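Local atomic coordinates of periplasmic binding protein (Mycobacterium smegmatis, PDB entry 4MDY), a protein that probably binds an iron-containing solute in the cell envelope and delivers it to an ABC transporter for uptake. Residues A[33-38]-A[42-47]. Numbering follows the deposited sequence.
Sequences VVSAGL and DDLLAV
Val33, in strand 33-35 of a parallel sheet, meets Leu44 of the helix packed beside it through one methyl, CG1. Set opposite the backbone N by a chi1 of -175°, CG1 reaches into the fork of the leucine, 3.9 Å from Leu44 CD1 and 4.1 Å from Leu44 CD2, the two side chains passing at a slant. Val34 points its side chain the other way and leaves the helix to its neighbours in the strand. At Ser35 the strand again turns a CB toward the helix, and Ser35 CB lies 4.1 Å from Leu44 CD1, which is therefore shared between the two residues. CB makes the closer approach; with OG anti to the backbone N (chi1 -175°), the hydroxyl lies slightly farther from Leu44 CD1. Within these two segments Leu44 is the one helix residue that touches the strand, and no hydrogen bond crosses; the CA atoms of Ser35 and Leu44 are 8.3 Å apart, a gap bridged by the leucine side chain. All three residues are buried. Beyond Ser35 the chain leaves the strand and bends round into helix 40-46, the beginning of a beta-alpha-beta crossover that continues into strand 53-55. Strand 33-35 bonds through its backbone to Ile52 and Ala53 along one edge and to Leu99 and Val101 of strand 99-102 along the other. Val49 also packs on Val33, Ile141 of helix 134-144 closes on Leu44, and helices 67-73 and 148-168 touch other residues of 42-47, so that helix 40-46 lies between the sheet and these three helices.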
loop_
_atom_site.group_PDB
_atom_site.type_symbol
_atom_site.label_atom_id
_atom_site.label_comp_id
_atom_site.label_asym_id
_atom_site.label_seq_id
_atom_site.Cartn_x
_atom_site.Cartn_y
_atom_site.Cartn_z
ATOM N N VAL A 33 -5.651 2.493 20.225
ATOM C CA VAL A 33 -6.036 2.067 18.890
ATOM C C VAL A 33 -5.309 0.793 18.444
ATOM O O VAL A 33 -4.078 0.711 18.472
ATOM C CB VAL A 33 -5.766 3.183 17.854
ATOM C CG1 VAL A 33 -6.294 2.778 16.490
ATOM C CG2 VAL A 33 -6.406 4.488 18.293
ATOM N N VAL A 34 -6.090 -0.186 18.010
ATOM C CA VAL A 34 -5.570 -1.384 17.375
ATOM C C VAL A 34 -5.661 -1.264 15.853
ATOM O O VAL A 34 -6.741 -1.018 15.301
ATOM C CB VAL A 34 -6.355 -2.620 17.831
ATOM C CG1 VAL A 34 -6.087 -3.801 16.918
ATOM C CG2 VAL A 34 -6.018 -2.948 19.277
ATOM N N SER A 35 -4.518 -1.448 15.190
ATOM C CA SER A 35 -4.457 -1.559 13.742
ATOM C C SER A 35 -4.534 -3.037 13.360
ATOM O O SER A 35 -3.554 -3.794 13.513
ATOM C CB SER A 35 -3.175 -0.934 13.205
ATOM O OG SER A 35 -3.177 -0.938 11.788
ATOM N N ALA A 36 -5.702 -3.447 12.871
ATOM C CA ALA A 36 -5.999 -4.855 12.642
ATOM C C ALA A 36 -5.791 -5.316 11.185
ATOM O O ALA A 36 -5.865 -6.519 10.894
ATOM C CB ALA A 36 -7.419 -5.165 13.108
ATOM N N GLY A 37 -5.508 -4.378 10.282
ATOM C CA GLY A 37 -5.236 -4.715 8.885
ATOM C C GLY A 37 -3.782 -4.542 8.483
ATOM O O GLY A 37 -2.924 -4.255 9.307
ATOM N N LEU A 38 -3.522 -4.676 7.192
ATOM C CA LEU A 38 -2.169 -4.803 6.677
ATOM C C LEU A 38 -1.396 -3.500 6.504
ATOM O O LEU A 38 -0.167 -3.537 6.451
ATOM C CB LEU A 38 -2.204 -5.566 5.343
ATOM C CG LEU A 38 -2.777 -6.986 5.442
ATOM C CD1 LEU A 38 -2.858 -7.647 4.077
ATOM C CD2 LEU A 38 -1.943 -7.840 6.398
ATOM N N ASP A 42 0.209 3.098 8.884
ATOM C CA ASP A 42 0.787 4.273 8.229
ATOM C C ASP A 42 -0.184 5.452 8.246
ATOM O O ASP A 42 0.232 6.594 8.387
ATOM C CB ASP A 42 1.202 3.961 6.792
ATOM C CG ASP A 42 2.508 3.172 6.701
ATOM O OD1 ASP A 42 3.009 2.654 7.729
ATOM O OD2 ASP A 42 3.030 3.070 5.571
ATOM N N ASP A 43 -1.477 5.184 8.111
ATOM C CA ASP A 43 -2.468 6.270 8.193
ATOM C C ASP A 43 -2.478 6.838 9.610
ATOM O O ASP A 43 -2.428 8.049 9.801
ATOM C CB ASP A 43 -3.870 5.776 7.821
ATOM C CG ASP A 43 -3.936 5.204 6.415
ATOM O OD1 ASP A 43 -3.951 5.988 5.434
ATOM O OD2 ASP A 43 -3.985 3.962 6.297
ATOM N N LEU A 44 -2.514 5.949 10.603
ATOM C CA LEU A 44 -2.534 6.364 12.009
ATOM C C LEU A 44 -1.283 7.168 12.382
ATOM O O LEU A 44 -1.368 8.287 12.908
ATOM C CB LEU A 44 -2.695 5.128 12.911
ATOM C CG LEU A 44 -4.084 4.483 12.765
ATOM C CD1 LEU A 44 -4.130 3.060 13.297
ATOM C CD2 LEU A 44 -5.152 5.339 13.444
ATOM N N LEU A 45 -0.122 6.610 12.066
ATOM C CA LEU A 45 1.151 7.246 12.397
ATOM C C LEU A 45 1.354 8.581 11.669
ATOM O O LEU A 45 1.950 9.496 12.227
ATOM C CB LEU A 45 2.314 6.297 12.114
ATOM C CG LEU A 45 2.412 5.108 13.083
ATOM C CD1 LEU A 45 3.436 4.103 12.570
ATOM C CD2 LEU A 45 2.757 5.570 14.487
ATOM N N ALA A 46 0.843 8.694 10.444
ATOM C CA ALA A 46 0.935 9.943 9.685
ATOM C C ALA A 46 0.343 11.121 10.454
ATOM O O ALA A 46 0.838 12.238 10.341
ATOM C CB ALA A 46 0.246 9.806 8.330
ATOM N N VAL A 47 -0.718 10.872 11.222
ATOM C CA VAL A 47 -1.388 11.933 11.987
ATOM C C VAL A 47 -1.090 11.890 13.487
ATOM O O VAL A 47 -1.768 12.537 14.276
ATOM C CB VAL A 47 -2.914 11.948 11.724
ATOM C CG1 VAL A 47 -3.195 12.301 10.268
ATOM C CG2 VAL A 47 -3.566 10.621 12.088
#